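Local coordinates for protein sialidase B (Streptococcus pneumoniae serotype 4, PDB 4XJW) that hydrolyses alpha-2,3-, alpha-2,6- and alpha-2,8-linked terminal sialic acid from oligosaccharides, glycoproteins and glycolipids, as a family 33 glycoside hydrolase, at residues L333-Y345 with V406-Y420. The protein carries 1 engineered substitution. Residues are numbered along the deposited sequence; the frame is centred on the assembly and turned at random.
Sequences LKLKKNGDNDFRY and VFYKDSLFKVTPTNY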
loop_
_atom_site.group_PDB
_atom_site.type_symbol
_atom_site.label_atom_id
_atom_site.label_comp_id
_atom_site.label_asym_id
_atom_site.label_seq_id
_atom_site.Cartn_x
_atom_site.Cartn_y
_atom_site.Cartn_z
ATOM N N LEU A 333 2.520 -21.297 24.118
ATOM C CA LEU A 333 3.589 -20.628 23.391
ATOM C C LEU A 333 4.950 -21.054 23.929
ATOM O O LEU A 333 5.197 -20.966 25.136
ATOM C CB LEU A 333 3.421 -19.114 23.522
ATOM C CG LEU A 333 4.362 -18.214 22.721
ATOM C CD1 LEU A 333 4.082 -18.360 21.238
ATOM C CD2 LEU A 333 4.196 -16.758 23.166
ATOM N N LYS A 334 5.815 -21.529 23.038
ATOM C CA LYS A 334 7.154 -21.977 23.418
ATOM C C LYS A 334 8.094 -20.789 23.485
ATOM O O LYS A 334 7.966 -19.845 22.705
ATOM C CB LYS A 334 7.689 -23.017 22.429
ATOM C CG LYS A 334 6.885 -24.309 22.388
ATOM C CD LYS A 334 7.488 -25.325 21.438
ATOM C CE LYS A 334 7.367 -24.874 19.997
ATOM N NZ LYS A 334 7.971 -25.846 19.055
ATOM N N LEU A 335 9.028 -20.831 24.431
ATOM C CA LEU A 335 10.036 -19.785 24.549
ATOM C C LEU A 335 11.437 -20.369 24.678
ATOM O O LEU A 335 11.629 -21.435 25.268
ATOM C CB LEU A 335 9.766 -18.895 25.759
ATOM C CG LEU A 335 8.494 -18.049 25.776
ATOM C CD1 LEU A 335 8.302 -17.376 27.129
ATOM C CD2 LEU A 335 8.526 -17.020 24.660
ATOM N N LYS A 336 12.408 -19.650 24.127
ATOM C CA LYS A 336 13.814 -19.996 24.268
ATOM C C LYS A 336 14.480 -18.924 25.105
ATOM O O LYS A 336 14.319 -17.726 24.845
ATOM C CB LYS A 336 14.490 -20.093 22.897
ATOM C CG LYS A 336 16.017 -20.044 22.949
ATOM C CD LYS A 336 16.626 -20.288 21.583
ATOM C CE LYS A 336 16.336 -21.700 21.121
ATOM N NZ LYS A 336 16.904 -21.986 19.774
ATOM N N LYS A 337 15.220 -19.342 26.126
ATOM C CA LYS A 337 15.894 -18.385 26.984
ATOM C C LYS A 337 17.281 -18.108 26.426
ATOM O O LYS A 337 17.901 -18.992 25.838
ATOM C CB LYS A 337 15.983 -18.914 28.415
ATOM C CG LYS A 337 16.307 -17.838 29.432
ATOM C CD LYS A 337 16.436 -18.407 30.838
ATOM C CE LYS A 337 16.732 -17.308 31.850
ATOM N NZ LYS A 337 16.948 -17.853 33.224
ATOM N N ASN A 338 17.768 -16.885 26.596
ATOM C CA ASN A 338 19.078 -16.533 26.059
ATOM C C ASN A 338 20.167 -17.448 26.617
ATOM O O ASN A 338 20.235 -17.678 27.825
ATOM C CB ASN A 338 19.411 -15.073 26.348
ATOM C CG ASN A 338 20.564 -14.562 25.499
ATOM O OD1 ASN A 338 20.922 -15.162 24.483
ATOM N ND2 ASN A 338 21.143 -13.447 25.911
ATOM N N GLY A 339 20.998 -17.982 25.730
ATOM C CA GLY A 339 22.015 -18.939 26.129
ATOM C C GLY A 339 21.671 -20.371 25.757
ATOM O O GLY A 339 22.558 -21.175 25.462
ATOM N N ASP A 340 20.380 -20.694 25.770
ATOM C CA ASP A 340 19.907 -22.020 25.378
ATOM C C ASP A 340 19.870 -22.148 23.854
ATOM O O ASP A 340 19.622 -21.166 23.150
ATOM C CB ASP A 340 18.500 -22.274 25.938
ATOM C CG ASP A 340 18.453 -22.279 27.452
ATOM O OD1 ASP A 340 19.480 -21.962 28.089
ATOM O OD2 ASP A 340 17.375 -22.588 28.012
ATOM N N ASN A 341 20.106 -23.356 23.346
ATOM C CA ASN A 341 19.961 -23.618 21.915
ATOM C C ASN A 341 18.636 -24.296 21.585
ATOM O O ASN A 341 18.313 -24.517 20.418
ATOM C CB ASN A 341 21.129 -24.453 21.385
ATOM C CG ASN A 341 22.349 -23.609 21.062
ATOM O OD1 ASN A 341 22.230 -22.438 20.706
ATOM N ND2 ASN A 341 23.531 -24.205 21.182
ATOM N N ASP A 342 17.879 -24.625 22.625
ATOM C CA ASP A 342 16.571 -25.246 22.463
ATOM C C ASP A 342 15.487 -24.426 23.165
ATOM O O ASP A 342 15.784 -23.497 23.924
ATOM C CB ASP A 342 16.596 -26.678 23.001
ATOM C CG ASP A 342 17.322 -26.788 24.331
ATOM O OD1 ASP A 342 18.076 -25.851 24.677
ATOM O OD2 ASP A 342 17.146 -27.812 25.027
ATOM N N PHE A 343 14.230 -24.767 22.898
ATOM C CA PHE A 343 13.105 -24.108 23.548
ATOM C C PHE A 343 12.674 -24.903 24.772
ATOM O O PHE A 343 11.939 -25.885 24.663
ATOM C CB PHE A 343 11.945 -23.952 22.561
ATOM C CG PHE A 343 12.156 -22.862 21.558
ATOM C CD1 PHE A 343 13.063 -23.023 20.514
ATOM C CD2 PHE A 343 11.468 -21.658 21.671
ATOM C CE1 PHE A 343 13.267 -22.014 19.594
ATOM C CE2 PHE A 343 11.673 -20.643 20.756
ATOM C CZ PHE A 343 12.570 -20.817 19.714
ATOM N N ARG A 344 13.142 -24.473 25.937
ATOM C CA ARG A 344 12.947 -25.233 27.167
ATOM C C ARG A 344 11.816 -24.685 28.040
ATOM O O ARG A 344 11.618 -25.138 29.174
ATOM C CB ARG A 344 14.269 -25.310 27.947
ATOM C CG ARG A 344 15.385 -26.008 27.164
ATOM C CD ARG A 344 16.761 -25.893 27.821
ATOM N NE ARG A 344 16.885 -26.713 29.025
ATOM C CZ ARG A 344 17.349 -27.962 29.045
ATOM N NH1 ARG A 344 17.732 -28.554 27.920
ATOM N NH2 ARG A 344 17.423 -28.625 30.193
ATOM N N TYR A 345 11.053 -23.735 27.495
ATOM C CA TYR A 345 10.003 -23.060 28.254
ATOM C C TYR A 345 8.677 -22.958 27.493
ATOM O O TYR A 345 8.643 -22.997 26.258
ATOM C CB TYR A 345 10.463 -21.662 28.678
ATOM C CG TYR A 345 11.723 -21.663 29.515
ATOM C CD1 TYR A 345 12.978 -21.663 28.915
ATOM C CD2 TYR A 345 11.656 -21.670 30.904
ATOM C CE1 TYR A 345 14.134 -21.677 29.677
ATOM C CE2 TYR A 345 12.801 -21.676 31.673
ATOM C CZ TYR A 345 14.037 -21.680 31.053
ATOM O OH TYR A 345 15.179 -21.686 31.826
ATOM N N VAL A 406 8.521 -10.628 23.911
ATOM C CA VAL A 406 9.026 -11.925 23.473
ATOM C C VAL A 406 9.196 -12.026 21.955
ATOM O O VAL A 406 9.810 -12.969 21.460
ATOM C CB VAL A 406 8.159 -13.103 23.983
ATOM C CG1 VAL A 406 8.174 -13.163 25.499
ATOM C CG2 VAL A 406 6.730 -13.003 23.440
ATOM N N PHE A 407 8.657 -11.051 21.225
ATOM C CA PHE A 407 8.836 -10.987 19.776
ATOM C C PHE A 407 10.089 -10.211 19.344
ATOM O O PHE A 407 10.378 -10.099 18.147
ATOM C CB PHE A 407 7.581 -10.382 19.130
ATOM C CG PHE A 407 6.437 -11.358 19.014
ATOM C CD1 PHE A 407 5.543 -11.528 20.062
ATOM C CD2 PHE A 407 6.269 -12.108 17.858
ATOM C CE1 PHE A 407 4.493 -12.433 19.952
ATOM C CE2 PHE A 407 5.225 -13.027 17.747
ATOM C CZ PHE A 407 4.342 -13.177 18.787
ATOM N N TYR A 408 10.852 -9.710 20.315
ATOM C CA TYR A 408 11.974 -8.820 20.025
ATOM C C TYR A 408 13.314 -9.546 19.958
ATOM O O TYR A 408 13.507 -10.585 20.595
ATOM C CB TYR A 408 12.104 -7.722 21.081
ATOM C CG TYR A 408 10.984 -6.711 21.149
ATOM C CD1 TYR A 408 9.933 -6.717 20.238
ATOM C CD2 TYR A 408 10.993 -5.735 22.135
ATOM C CE1 TYR A 408 8.916 -5.764 20.320
ATOM C CE2 TYR A 408 9.993 -4.796 22.222
ATOM C CZ TYR A 408 8.956 -4.813 21.321
ATOM O OH TYR A 408 7.967 -3.851 21.451
ATOM N N LYS A 409 14.241 -8.957 19.214
ATOM C CA LYS A 409 15.581 -9.522 19.045
ATOM C C LYS A 409 16.340 -9.537 20.372
ATOM O O LYS A 409 17.072 -10.480 20.658
ATOM C CB LYS A 409 16.350 -8.707 18.008
ATOM C CG LYS A 409 17.823 -9.072 17.875
ATOM C CD LYS A 409 18.476 -8.194 16.821
ATOM C CE LYS A 409 19.949 -8.515 16.656
ATOM N NZ LYS A 409 20.593 -7.655 15.620
ATOM N N ASP A 410 16.131 -8.511 21.192
ATOM C CA ASP A 410 16.903 -8.343 22.424
ATOM C C ASP A 410 16.289 -9.015 23.658
ATOM O O ASP A 410 16.813 -8.875 24.769
ATOM C CB ASP A 410 17.119 -6.853 22.722
ATOM C CG ASP A 410 18.059 -6.174 21.738
ATOM O OD1 ASP A 410 18.479 -6.803 20.742
ATOM O OD2 ASP A 410 18.364 -4.979 21.971
ATOM N N SER A 411 15.177 -9.721 23.479
ATOM C CA SER A 411 14.478 -10.324 24.616
ATOM C C SER A 411 15.242 -11.480 25.282
ATOM O O SER A 411 15.950 -12.253 24.626
ATOM C CB SER A 411 13.077 -10.797 24.213
ATOM O OG SER A 411 12.331 -11.186 25.348
ATOM N N LEU A 412 15.076 -11.587 26.596
ATOM C CA LEU A 412 15.630 -12.700 27.369
ATOM C C LEU A 412 14.939 -14.009 27.001
ATOM O O LEU A 412 15.567 -15.068 26.977
ATOM C CB LEU A 412 15.463 -12.431 28.862
ATOM C CG LEU A 412 15.923 -13.482 29.871
ATOM C CD1 LEU A 412 17.395 -13.800 29.675
ATOM C CD2 LEU A 412 15.668 -12.976 31.291
ATOM N N PHE A 413 13.637 -13.930 26.739
ATOM C CA PHE A 413 12.858 -15.065 26.264
ATOM C C PHE A 413 12.305 -14.751 24.878
ATOM O O PHE A 413 11.710 -13.692 24.674
ATOM C CB PHE A 413 11.702 -15.356 27.225
ATOM C CG PHE A 413 12.135 -15.957 28.523
ATOM C CD1 PHE A 413 12.402 -17.312 28.615
ATOM C CD2 PHE A 413 12.261 -15.166 29.656
ATOM C CE1 PHE A 413 12.803 -17.875 29.817
ATOM C CE2 PHE A 413 12.654 -15.720 30.865
ATOM C CZ PHE A 413 12.922 -17.076 30.942
ATOM N N LYS A 414 12.509 -15.661 23.932
ATOM C CA LYS A 414 12.123 -15.424 22.541
ATOM C C LYS A 414 11.197 -16.508 21.997
ATOM O O LYS A 414 11.352 -17.690 22.315
ATOM C CB LYS A 414 13.380 -15.285 21.669
ATOM C CG LYS A 414 14.106 -13.972 21.936
ATOM C CD LYS A 414 15.469 -13.913 21.267
ATOM C CE LYS A 414 15.386 -13.460 19.832
ATOM N NZ LYS A 414 16.748 -13.115 19.303
ATOM N N VAL A 415 10.225 -16.099 21.184
ATOM C CA VAL A 415 9.326 -17.048 20.541
ATOM C C VAL A 415 10.005 -17.714 19.353
ATOM O O VAL A 415 11.044 -17.256 18.869
ATOM C CB VAL A 415 8.020 -16.374 20.074
ATOM C CG1 VAL A 415 7.284 -15.775 21.257
ATOM C CG2 VAL A 415 8.309 -15.298 19.045
ATOM N N THR A 416 9.409 -18.803 18.886
ATOM C CA THR A 416 9.881 -19.490 17.693
ATOM C C THR A 416 9.901 -18.530 16.504
ATOM O O THR A 416 8.950 -17.772 16.310
ATOM C CB THR A 416 8.951 -20.679 17.375
ATOM O OG1 THR A 416 8.941 -21.595 18.483
ATOM C CG2 THR A 416 9.381 -21.395 16.121
ATOM N N PRO A 417 11.002 -18.518 15.733
ATOM C CA PRO A 417 11.124 -17.637 14.563
ATOM C C PRO A 417 10.263 -18.132 13.419
ATOM O O PRO A 417 10.765 -18.672 12.445
ATOM C CB PRO A 417 12.609 -17.740 14.193
ATOM C CG PRO A 417 13.002 -19.109 14.686
ATOM C CD PRO A 417 12.247 -19.271 15.977
ATOM N N THR A 418 8.956 -17.943 13.548
ATOM C CA THR A 418 8.024 -18.358 12.510
ATOM C C THR A 418 6.911 -17.328 12.469
ATOM O O THR A 418 6.921 -16.396 13.266
ATOM C CB THR A 418 7.457 -19.770 12.797
ATOM O OG1 THR A 418 6.749 -20.259 11.648
ATOM C CG2 THR A 418 6.538 -19.757 14.016
ATOM N N ASN A 419 5.962 -17.481 11.552
ATOM C CA ASN A 419 4.853 -16.520 11.457
ATOM C C ASN A 419 3.635 -16.949 12.267
ATOM O O ASN A 419 3.328 -18.147 12.374
ATOM C CB ASN A 419 4.454 -16.311 9.999
ATOM C CG ASN A 419 4.085 -17.608 9.322
ATOM O OD1 ASN A 419 4.950 -18.455 9.091
ATOM N ND2 ASN A 419 2.799 -17.780 9.005
ATOM N N TYR A 420 2.935 -15.960 12.826
ATOM C CA TYR A 420 1.745 -16.198 13.636
ATOM C C TYR A 420 0.582 -15.354 13.120
ATOM O O TYR A 420 0.782 -14.461 12.298
ATOM C CB TYR A 420 1.997 -15.831 15.103
ATOM C CG TYR A 420 3.181 -16.526 15.739
ATOM C CD1 TYR A 420 4.484 -16.084 15.509
ATOM C CD2 TYR A 420 2.994 -17.616 16.582
ATOM C CE1 TYR A 420 5.564 -16.716 16.097
ATOM C CE2 TYR A 420 4.069 -18.253 17.171
ATOM C CZ TYR A 420 5.345 -17.802 16.921
ATOM O OH TYR A 420 6.414 -18.441 17.510
HETATM O O HOH W 1 7.273 -20.058 20.303
HETATM O O HOH W 2 10.496 -23.982 18.461
#
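Lys336 and Lys414 face each other as an antiparallel hydrogen-bonded pair, with Lys336 N to Lys414 O and Lys414 N to Lys336 O both 2.9 Å. Asn338 N continues the pairing to Leu412 O, also at 2.9 Å, where strand 330-337 enters the type II turn Lys337-Asp340. The face bearing Lys337 and Phe413 is densely packed and largely apolar. There CE1 of Phe413 points over the centre of the Tyr345 ring in a T-shaped stack, planes at 80°, while the extended aliphatic chain of Lys337 crosses the Phe413 ring obliquely, its CG 3.5 Å from Phe413 CE1. Tyr364 adds a second edge-to-face partner for Phe413. Farther along, Leu335 reaches Phe413 CB with CD1 and Val406 and Val415 with CD2; Val415 CG1 also meets Leu333 CD2 at 3.8 Å.

The side of Phe343 is more hydrated, and the turn at Asn338 and Gly339 is exposed. With chi1 at -76°, the Phe343 ring lies between Lys336 CB, over the centre of one side, and Thr416 OG1, displaced toward the rim on the other, and its CE2 comes 3.4 Å from Lys414 O. Water 1 accepts from Thr416 N. Water 2 links Thr416 OG1 (2.8 Å) to Lys334 NZ, whose ammonium also forms a salt bridge with Asp321.

The contact thus joins strands 330-337 and 413-414 in an antiparallel sheet inserted between strands 301-308 and 420-426, neighbours in a separate sheet of the catalytic domain. Direct amide pairs and aromatic and aliphatic packing hold one part, whereas water completes polar groups of Lys334 and Thr416 where direct pairing ends.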